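Local coordinates for protein colicin-B (Escherichia coli, PDB 1RH1) that forms channels in the cytoplasmic membrane of Escherichia coli and close relatives, depolarising it and so dissipating the cell's energy, at residues Pro47-Gln61 against Ile73-Ser87. Residues are numbered along the deposited sequence; the frame is centred on the assembly and turned at random.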
ATOM      1  N   PRO A  47      38.622 -15.945 -21.187  1.00 17.98           N
ATOM      2  CA  PRO A  47      38.950 -14.794 -20.348  1.00 18.21           C
ATOM      3  C   PRO A  47      40.170 -15.002 -19.475  1.00 13.59           C
ATOM      4  O   PRO A  47      40.334 -16.084 -18.910  1.00 16.62           O
ATOM      5  CB  PRO A  47      37.682 -14.545 -19.564  1.00 15.43           C
ATOM      6  CG  PRO A  47      37.016 -15.887 -19.483  1.00 12.29           C
ATOM      7  CD  PRO A  47      37.254 -16.385 -20.886  1.00 18.70           C
ATOM      8  N   GLY A  48      41.039 -13.985 -19.421  1.00  8.18           N
ATOM      9  CA  GLY A  48      42.259 -14.052 -18.652  1.00  8.61           C
ATOM     10  C   GLY A  48      43.466 -13.614 -19.450  1.00  9.20           C
ATOM     11  O   GLY A  48      44.386 -13.049 -18.860  1.00 11.45           O
ATOM     12  N   TRP A  49      43.462 -13.793 -20.786  1.00  8.97           N
ATOM     13  CA  TRP A  49      44.626 -13.538 -21.629  1.00 10.02           C
ATOM     14  C   TRP A  49      45.283 -12.183 -21.590  1.00  8.81           C
ATOM     15  O   TRP A  49      46.483 -12.091 -21.869  1.00 13.20           O
ATOM     16  CB  TRP A  49      44.344 -13.808 -23.123  1.00  8.71           C
ATOM     17  CG  TRP A  49      43.602 -12.753 -23.951  1.00  6.44           C
ATOM     18  CD1 TRP A  49      44.189 -11.636 -24.528  1.00  3.72           C
ATOM     19  CD2 TRP A  49      42.283 -12.829 -24.213  1.00  2.00           C
ATOM     20  NE1 TRP A  49      43.229 -10.992 -25.157  1.00  2.00           N
ATOM     21  CE2 TRP A  49      42.078 -11.682 -24.989  1.00  4.76           C
ATOM     22  CE3 TRP A  49      41.268 -13.708 -23.891  1.00  2.00           C
ATOM     23  CZ2 TRP A  49      40.797 -11.407 -25.468  1.00  7.07           C
ATOM     24  CZ3 TRP A  49      39.987 -13.437 -24.368  1.00  6.66           C
ATOM     25  CH2 TRP A  49      39.751 -12.297 -25.148  1.00  9.86           C
ATOM     26  N   GLY A  50      44.544 -11.123 -21.277  1.00  7.59           N
ATOM     27  CA  GLY A  50      45.124  -9.782 -21.282  1.00  8.85           C
ATOM     28  C   GLY A  50      46.140  -9.594 -20.173  1.00  6.71           C
ATOM     29  O   GLY A  50      46.450 -10.519 -19.414  1.00  2.82           O
ATOM     30  N   ASP A  51      46.636  -8.363 -20.091  1.00  8.24           N
ATOM     31  CA  ASP A  51      47.575  -7.994 -19.048  1.00  9.73           C
ATOM     32  C   ASP A  51      46.843  -7.690 -17.739  1.00  9.89           C
ATOM     33  O   ASP A  51      46.610  -6.544 -17.347  1.00 15.07           O
ATOM     34  CB  ASP A  51      48.356  -6.805 -19.558  1.00 12.07           C
ATOM     35  CG  ASP A  51      49.482  -6.339 -18.654  1.00 18.54           C
ATOM     36  OD1 ASP A  51      50.345  -7.137 -18.271  1.00 23.46           O
ATOM     37  OD2 ASP A  51      49.493  -5.151 -18.342  1.00 26.08           O
ATOM     38  N   TYR A  52      46.432  -8.775 -17.073  1.00  9.64           N
ATOM     39  CA  TYR A  52      45.706  -8.786 -15.807  1.00 12.90           C
ATOM     40  C   TYR A  52      46.212  -9.854 -14.839  1.00 13.90           C
ATOM     41  O   TYR A  52      47.003 -10.739 -15.189  1.00 18.47           O
ATOM     42  CB  TYR A  52      44.238  -9.040 -16.061  1.00 12.78           C
ATOM     43  CG  TYR A  52      43.657  -8.010 -17.005  1.00 14.64           C
ATOM     44  CD1 TYR A  52      43.478  -8.343 -18.343  1.00 11.93           C
ATOM     45  CD2 TYR A  52      43.353  -6.724 -16.544  1.00 14.89           C
ATOM     46  CE1 TYR A  52      42.998  -7.381 -19.228  1.00 14.53           C
ATOM     47  CE2 TYR A  52      42.874  -5.764 -17.433  1.00 14.30           C
ATOM     48  CZ  TYR A  52      42.705  -6.101 -18.773  1.00 13.80           C
ATOM     49  OH  TYR A  52      42.279  -5.151 -19.670  1.00 14.23           O
ATOM     50  N   SER A  53      45.737  -9.812 -13.591  1.00 14.53           N
ATOM     51  CA  SER A  53      46.190 -10.774 -12.601  1.00 13.92           C
ATOM     52  C   SER A  53      45.447 -12.119 -12.626  1.00 10.10           C
ATOM     53  O   SER A  53      44.214 -12.166 -12.748  1.00  9.45           O
ATOM     54  CB  SER A  53      46.077 -10.127 -11.232  1.00 15.27           C
ATOM     55  OG  SER A  53      46.866 -10.854 -10.303  1.00 20.21           O
ATOM     56  N   PRO A  54      46.208 -13.232 -12.507  1.00  5.27           N
ATOM     57  CA  PRO A  54      45.760 -14.615 -12.629  1.00  2.53           C
ATOM     58  C   PRO A  54      44.859 -15.126 -11.551  1.00  4.93           C
ATOM     59  O   PRO A  54      44.383 -16.254 -11.663  1.00  4.03           O
ATOM     60  CB  PRO A  54      47.002 -15.422 -12.690  1.00  2.00           C
ATOM     61  CG  PRO A  54      47.887 -14.619 -11.779  1.00  2.03           C
ATOM     62  CD  PRO A  54      47.649 -13.227 -12.303  1.00  4.06           C
ATOM     63  N   GLN A  55      44.690 -14.288 -10.510  1.00  5.01           N
ATOM     64  CA  GLN A  55      43.817 -14.507  -9.371  1.00  4.34           C
ATOM     65  C   GLN A  55      42.428 -14.917  -9.753  1.00  3.86           C
ATOM     66  O   GLN A  55      41.766 -15.631  -9.017  1.00  6.79           O
ATOM     67  CB  GLN A  55      43.715 -13.266  -8.564  1.00  6.08           C
ATOM     68  CG  GLN A  55      45.049 -13.086  -7.893  1.00 16.11           C
ATOM     69  CD  GLN A  55      45.199 -11.881  -6.976  1.00 19.37           C
ATOM     70  OE1 GLN A  55      46.322 -11.507  -6.603  1.00 22.42           O
ATOM     71  NE2 GLN A  55      44.093 -11.246  -6.587  1.00 17.77           N
ATOM     72  N   GLY A  56      41.983 -14.439 -10.910  1.00  7.30           N
ATOM     73  CA  GLY A  56      40.709 -14.840 -11.464  1.00  9.91           C
ATOM     74  C   GLY A  56      39.683 -13.728 -11.492  1.00 11.49           C
ATOM     75  O   GLY A  56      38.660 -13.836 -12.176  1.00 12.57           O
ATOM     76  N   ILE A  57      39.947 -12.652 -10.754  1.00  7.97           N
ATOM     77  CA  ILE A  57      38.962 -11.604 -10.681  1.00  7.84           C
ATOM     78  C   ILE A  57      39.268 -10.558 -11.725  1.00  6.11           C
ATOM     79  O   ILE A  57      40.431 -10.327 -12.099  1.00  6.55           O
ATOM     80  CB  ILE A  57      38.923 -10.947  -9.252  1.00  6.76           C
ATOM     81  CG1 ILE A  57      40.240 -10.290  -8.873  1.00  5.17           C
ATOM     82  CG2 ILE A  57      38.533 -12.042  -8.264  1.00  2.00           C
ATOM     83  CD1 ILE A  57      40.159  -9.398  -7.637  1.00 10.21           C
ATOM     84  N   ALA A  58      38.135  -9.958 -12.144  1.00  4.22           N
ATOM     85  CA  ALA A  58      38.127  -8.847 -13.075  1.00  2.00           C
ATOM     86  C   ALA A  58      38.846  -7.629 -12.521  1.00  2.00           C
ATOM     87  O   ALA A  58      39.099  -7.613 -11.321  1.00  2.00           O
ATOM     88  CB  ALA A  58      36.716  -8.500 -13.363  1.00  2.00           C
ATOM     89  N   LEU A  59      39.205  -6.584 -13.280  1.00  2.00           N
ATOM     90  CA  LEU A  59      39.946  -5.459 -12.696  1.00  2.64           C
ATOM     91  C   LEU A  59      39.113  -4.699 -11.662  1.00  4.48           C
ATOM     92  O   LEU A  59      37.870  -4.718 -11.673  1.00  3.34           O
ATOM     93  CB  LEU A  59      40.390  -4.472 -13.775  1.00  2.00           C
ATOM     94  CG  LEU A  59      39.400  -3.393 -14.232  1.00  4.32           C
ATOM     95  CD1 LEU A  59      40.133  -2.308 -14.986  1.00  6.97           C
ATOM     96  CD2 LEU A  59      38.308  -4.015 -15.060  1.00  6.19           C
ATOM     97  N   VAL A  60      39.790  -4.028 -10.732  1.00  2.07           N
ATOM     98  CA  VAL A  60      39.073  -3.238  -9.732  1.00  4.96           C
ATOM     99  C   VAL A  60      38.759  -1.941 -10.459  1.00  2.00           C
ATOM    100  O   VAL A  60      39.603  -1.056 -10.630  1.00  4.69           O
ATOM    101  CB  VAL A  60      39.988  -3.059  -8.460  1.00  2.00           C
ATOM    102  CG1 VAL A  60      39.454  -2.036  -7.487  1.00  3.41           C
ATOM    103  CG2 VAL A  60      39.958  -4.355  -7.660  1.00  4.84           C
ATOM    104  N   GLN A  61      37.518  -1.859 -10.941  1.00  2.74           N
ATOM    105  CA  GLN A  61      37.220  -0.744 -11.807  1.00  3.19           C
ATOM    106  C   GLN A  61      36.978   0.564 -11.137  1.00  2.64           C
ATOM    107  O   GLN A  61      37.416   1.564 -11.686  1.00  7.10           O
ATOM    108  CB  GLN A  61      36.029  -1.048 -12.701  1.00  5.19           C
ATOM    109  CG  GLN A  61      34.719  -1.364 -12.065  1.00  2.00           C
ATOM    110  CD  GLN A  61      33.666  -1.421 -13.129  1.00  2.00           C
ATOM    111  OE1 GLN A  61      33.099  -2.470 -13.405  1.00  2.00           O
ATOM    112  NE2 GLN A  61      33.414  -0.256 -13.717  1.00  2.07           N
ATOM    113  N   ILE A  73      30.422  -0.857 -14.730  1.00  4.80           N
ATOM    114  CA  ILE A  73      30.230  -1.550 -16.004  1.00  5.28           C
ATOM    115  C   ILE A  73      30.489  -3.042 -15.904  1.00  2.00           C
ATOM    116  O   ILE A  73      31.545  -3.412 -15.415  1.00  7.72           O
ATOM    117  CB  ILE A  73      31.182  -0.896 -17.048  1.00  2.00           C
ATOM    118  CG1 ILE A  73      30.962   0.588 -17.176  1.00  2.00           C
ATOM    119  CG2 ILE A  73      30.894  -1.486 -18.404  1.00  4.14           C
ATOM    120  CD1 ILE A  73      32.033   1.236 -18.060  1.00  2.00           C
ATOM    121  N   LEU A  74      29.603  -3.937 -16.349  1.00  2.68           N
ATOM    122  CA  LEU A  74      29.850  -5.384 -16.286  1.00  4.58           C
ATOM    123  C   LEU A  74      30.778  -5.782 -17.416  1.00  8.04           C
ATOM    124  O   LEU A  74      30.593  -5.307 -18.540  1.00  9.49           O
ATOM    125  CB  LEU A  74      28.538  -6.147 -16.409  1.00  2.44           C
ATOM    126  CG  LEU A  74      28.524  -7.646 -16.229  1.00  5.11           C
ATOM    127  CD1 LEU A  74      29.054  -8.030 -14.871  1.00  5.58           C
ATOM    128  CD2 LEU A  74      27.099  -8.138 -16.321  1.00  6.82           C
ATOM    129  N   ASP A  75      31.773  -6.647 -17.151  1.00  9.72           N
ATOM    130  CA  ASP A  75      32.811  -7.028 -18.132  1.00  6.97           C
ATOM    131  C   ASP A  75      33.444  -5.779 -18.772  1.00  5.64           C
ATOM    132  O   ASP A  75      33.626  -5.682 -19.992  1.00  2.00           O
ATOM    133  CB  ASP A  75      32.235  -7.924 -19.263  1.00  4.59           C
ATOM    134  CG  ASP A  75      31.584  -9.244 -18.855  1.00  5.55           C
ATOM    135  OD1 ASP A  75      30.590  -9.626 -19.478  1.00  6.60           O
ATOM    136  OD2 ASP A  75      32.068  -9.902 -17.937  1.00  2.69           O
ATOM    137  N   LYS A  76      33.809  -4.812 -17.912  1.00  2.00           N
ATOM    138  CA  LYS A  76      34.366  -3.546 -18.365  1.00  2.00           C
ATOM    139  C   LYS A  76      35.394  -3.683 -19.453  1.00  2.00           C
ATOM    140  O   LYS A  76      35.336  -2.952 -20.431  1.00  2.00           O
ATOM    141  CB  LYS A  76      35.047  -2.758 -17.237  1.00  3.71           C
ATOM    142  CG  LYS A  76      35.208  -1.293 -17.682  1.00  2.25           C
ATOM    143  CD  LYS A  76      35.903  -0.345 -16.704  1.00  5.27           C
ATOM    144  CE  LYS A  76      35.961   1.078 -17.296  1.00  4.38           C
ATOM    145  NZ  LYS A  76      36.806   1.988 -16.530  1.00  4.55           N
ATOM    146  N   GLU A  77      36.258  -4.689 -19.254  1.00  6.04           N
ATOM    147  CA  GLU A  77      37.401  -4.997 -20.108  1.00  6.50           C
ATOM    148  C   GLU A  77      37.539  -6.447 -20.576  1.00  3.34           C
ATOM    149  O   GLU A  77      38.647  -6.950 -20.740  1.00  2.00           O
ATOM    150  CB  GLU A  77      38.653  -4.547 -19.350  1.00  4.74           C
ATOM    151  CG  GLU A  77      38.820  -3.051 -19.524  1.00 12.30           C
ATOM    152  CD  GLU A  77      39.934  -2.367 -18.743  1.00 15.56           C
ATOM    153  OE1 GLU A  77      40.991  -2.962 -18.526  1.00 13.24           O
ATOM    154  OE2 GLU A  77      39.742  -1.207 -18.366  1.00 19.57           O
ATOM    155  N   LEU A  78      36.439  -7.143 -20.870  1.00  5.30           N
ATOM    156  CA  LEU A  78      36.518  -8.539 -21.267  1.00  6.60           C
ATOM    157  C   LEU A  78      37.290  -8.773 -22.569  1.00 11.23           C
ATOM    158  O   LEU A  78      38.181  -9.636 -22.643  1.00 12.80           O
ATOM    159  CB  LEU A  78      35.096  -9.115 -21.393  1.00  2.00           C
ATOM    160  CG  LEU A  78      34.997 -10.610 -21.730  1.00  2.00           C
ATOM    161  CD1 LEU A  78      35.787 -11.424 -20.718  1.00  2.15           C
ATOM    162  CD2 LEU A  78      33.565 -11.048 -21.745  1.00  2.00           C
ATOM    163  N   GLU A  79      36.925  -7.967 -23.574  1.00  7.67           N
ATOM    164  CA  GLU A  79      37.504  -7.968 -24.907  1.00  5.86           C
ATOM    165  C   GLU A  79      38.931  -7.453 -24.946  1.00  5.30           C
ATOM    166  O   GLU A  79      39.761  -7.820 -25.783  1.00  5.40           O
ATOM    167  CB  GLU A  79      36.620  -7.125 -25.833  1.00  7.75           C
ATOM    168  CG  GLU A  79      36.131  -5.733 -25.422  1.00  6.92           C
ATOM    169  CD  GLU A  79      35.097  -5.615 -24.288  1.00 14.68           C
ATOM    170  OE1 GLU A  79      34.166  -6.430 -24.191  1.00 19.94           O
ATOM    171  OE2 GLU A  79      35.207  -4.686 -23.490  1.00 13.14           O
ATOM    172  N   GLU A  80      39.201  -6.581 -23.976  1.00  7.16           N
ATOM    173  CA  GLU A  80      40.505  -5.990 -23.806  1.00  4.13           C
ATOM    174  C   GLU A  80      41.378  -7.095 -23.129  1.00  2.00           C
ATOM    175  O   GLU A  80      42.572  -6.932 -22.916  1.00  2.00           O
ATOM    176  CB  GLU A  80      40.184  -4.612 -23.033  1.00  2.00           C
ATOM    177  CG  GLU A  80      39.743  -3.275 -23.844  1.00  3.21           C
ATOM    178  CD  GLU A  80      38.308  -2.613 -23.965  1.00  2.00           C
ATOM    179  OE1 GLU A  80      37.325  -3.209 -24.311  1.00  2.00           O
ATOM    180  OE2 GLU A  80      38.112  -1.420 -23.811  1.00  2.00           O
ATOM    181  N   GLY A  81      40.889  -8.321 -22.859  1.00  2.00           N
ATOM    182  CA  GLY A  81      41.674  -9.419 -22.293  1.00  2.28           C
ATOM    183  C   GLY A  81      41.334  -9.937 -20.877  1.00  8.77           C
ATOM    184  O   GLY A  81      41.692 -11.057 -20.505  1.00  8.35           O
ATOM    185  N   ASP A  82      40.634  -9.173 -20.027  1.00 10.91           N
ATOM    186  CA  ASP A  82      40.384  -9.474 -18.622  1.00  9.79           C
ATOM    187  C   ASP A  82      39.546 -10.691 -18.331  1.00  5.49           C
ATOM    188  O   ASP A  82      39.129 -11.403 -19.247  1.00 10.53           O
ATOM    189  CB  ASP A  82      39.761  -8.206 -18.038  1.00 13.69           C
ATOM    190  CG  ASP A  82      39.604  -8.040 -16.526  1.00 14.74           C
ATOM    191  OD1 ASP A  82      38.516  -7.620 -16.131  1.00 15.91           O
ATOM    192  OD2 ASP A  82      40.539  -8.301 -15.759  1.00 16.76           O
ATOM    193  N   TRP A  83      39.362 -10.916 -17.023  1.00  3.73           N
ATOM    194  CA  TRP A  83      38.515 -11.973 -16.514  1.00  2.00           C
ATOM    195  C   TRP A  83      37.083 -11.514 -16.510  1.00  2.00           C
ATOM    196  O   TRP A  83      36.781 -10.320 -16.542  1.00  4.06           O
ATOM    197  CB  TRP A  83      38.847 -12.348 -15.091  1.00  2.58           C
ATOM    198  CG  TRP A  83      40.201 -12.994 -14.900  1.00  2.00           C
ATOM    199  CD1 TRP A  83      41.289 -12.252 -14.544  1.00  3.67           C
ATOM    200  CD2 TRP A  83      40.480 -14.308 -15.056  1.00  2.00           C
ATOM    201  NE1 TRP A  83      42.278 -13.096 -14.470  1.00  4.39           N
ATOM    202  CE2 TRP A  83      41.840 -14.320 -14.774  1.00  2.00           C
ATOM    203  CE3 TRP A  83      39.825 -15.474 -15.393  1.00  2.00           C
ATOM    204  CZ2 TRP A  83      42.574 -15.498 -14.826  1.00  2.75           C
ATOM    205  CZ3 TRP A  83      40.553 -16.666 -15.448  1.00  2.00           C
ATOM    206  CH2 TRP A  83      41.918 -16.681 -15.166  1.00  2.00           C
ATOM    207  N   SER A  84      36.208 -12.506 -16.403  1.00  4.75           N
ATOM    208  CA  SER A  84      34.776 -12.273 -16.384  1.00  8.91           C
ATOM    209  C   SER A  84      34.279 -11.456 -15.201  1.00 11.25           C
ATOM    210  O   SER A  84      34.773 -11.627 -14.091  1.00 11.28           O
ATOM    211  CB  SER A  84      34.012 -13.585 -16.357  1.00  9.64           C
ATOM    212  OG  SER A  84      34.122 -14.364 -17.538  1.00 16.87           O
ATOM    213  N   GLY A  85      33.346 -10.526 -15.453  1.00 12.69           N
ATOM    214  CA  GLY A  85      32.648  -9.808 -14.400  1.00 10.86           C
ATOM    215  C   GLY A  85      32.957  -8.351 -14.066  1.00 10.09           C
ATOM    216  O   GLY A  85      33.330  -7.447 -14.826  1.00 11.07           O
ATOM    217  N   TRP A  86      32.757  -8.328 -12.749  1.00  5.42           N
ATOM    218  CA  TRP A  86      32.634  -7.188 -11.867  1.00  4.38           C
ATOM    219  C   TRP A  86      33.581  -7.061 -10.676  1.00  6.51           C
ATOM    220  O   TRP A  86      33.763  -8.035  -9.944  1.00  7.91           O
ATOM    221  CB  TRP A  86      31.203  -7.255 -11.409  1.00  6.21           C
ATOM    222  CG  TRP A  86      30.309  -6.176 -11.935  1.00  7.25           C
ATOM    223  CD1 TRP A  86      30.796  -5.022 -12.499  1.00  8.77           C
ATOM    224  CD2 TRP A  86      28.957  -6.203 -11.834  1.00  6.71           C
ATOM    225  NE1 TRP A  86      29.732  -4.294 -12.750  1.00 10.77           N
ATOM    226  CE2 TRP A  86      28.624  -4.950 -12.371  1.00  4.84           C
ATOM    227  CE3 TRP A  86      27.980  -7.068 -11.372  1.00  4.30           C
ATOM    228  CZ2 TRP A  86      27.306  -4.530 -12.458  1.00  2.00           C
ATOM    229  CZ3 TRP A  86      26.648  -6.639 -11.458  1.00  7.55           C
ATOM    230  CH2 TRP A  86      26.317  -5.387 -11.996  1.00  2.00           C
ATOM    231  N   SER A  87      34.162  -5.892 -10.382  1.00  6.58           N
ATOM    232  CA  SER A  87      35.010  -5.717  -9.194  1.00  5.05           C
ATOM    233  C   SER A  87      35.101  -4.255  -8.797  1.00  5.03           C
ATOM    234  O   SER A  87      35.540  -3.414  -9.583  1.00  6.15           O
ATOM    235  CB  SER A  87      36.466  -6.171  -9.393  1.00  5.30           C
ATOM    236  OG  SER A  87      36.704  -7.550  -9.627  1.00 10.87           O
TER
HETATM  237  O   HOH W   1      42.753  -8.161 -13.183  1.00 26.21           O
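The indole of Trp83 is sandwiched between two glycines of the loop 47-61: Gly56 CA lies over the five-membered ring, 3.6 Å from its centroid, while Gly48 CA covers the six-membered ring from the opposite face. Both are CH-pi contacts, and at the edge of the same indole Trp83 NE1 donates at 2.8 Å to Ser53 O, which lies 24° out of the ring plane. Tyr52 is covered on one face by Asp82 CB, which sits over the middle of the phenol, 3.6 Å from the ring centroid, and Tyr52 OH donates to the anti lone pair of Glu77 OE1 at 2.8 Å. Asp82 turns CG away from its own backbone N (chi1 -168°), which takes the carboxylate across to the other loop; OD2 stays over the same face of the phenol while OD1 takes the N-H of Leu59 on its syn side at 3.1 Å.

At the last residue of the type I turn Leu78-Gly81, Gly81 O accepts from Gly48 N and, at 3.0 Å, from Gly50 N, which arrive from opposite faces of its carbonyl plane. Gly81 CA also packs against one face of the Trp49 indole, 3.7 Å from the centroid of its five-membered ring. At the far end Gln61 N donates to Ser87 O at 2.9 Å, where the two loops lead into the parallel strands 62-64 and 87-90.

Two irregular loops of the N-terminal half, far from the helical pore-forming domain, are thus joined without regular pairing, by CH groups set on aromatic faces and by individually directed hydrogen bonds, some backbone to backbone and others from side chain to backbone.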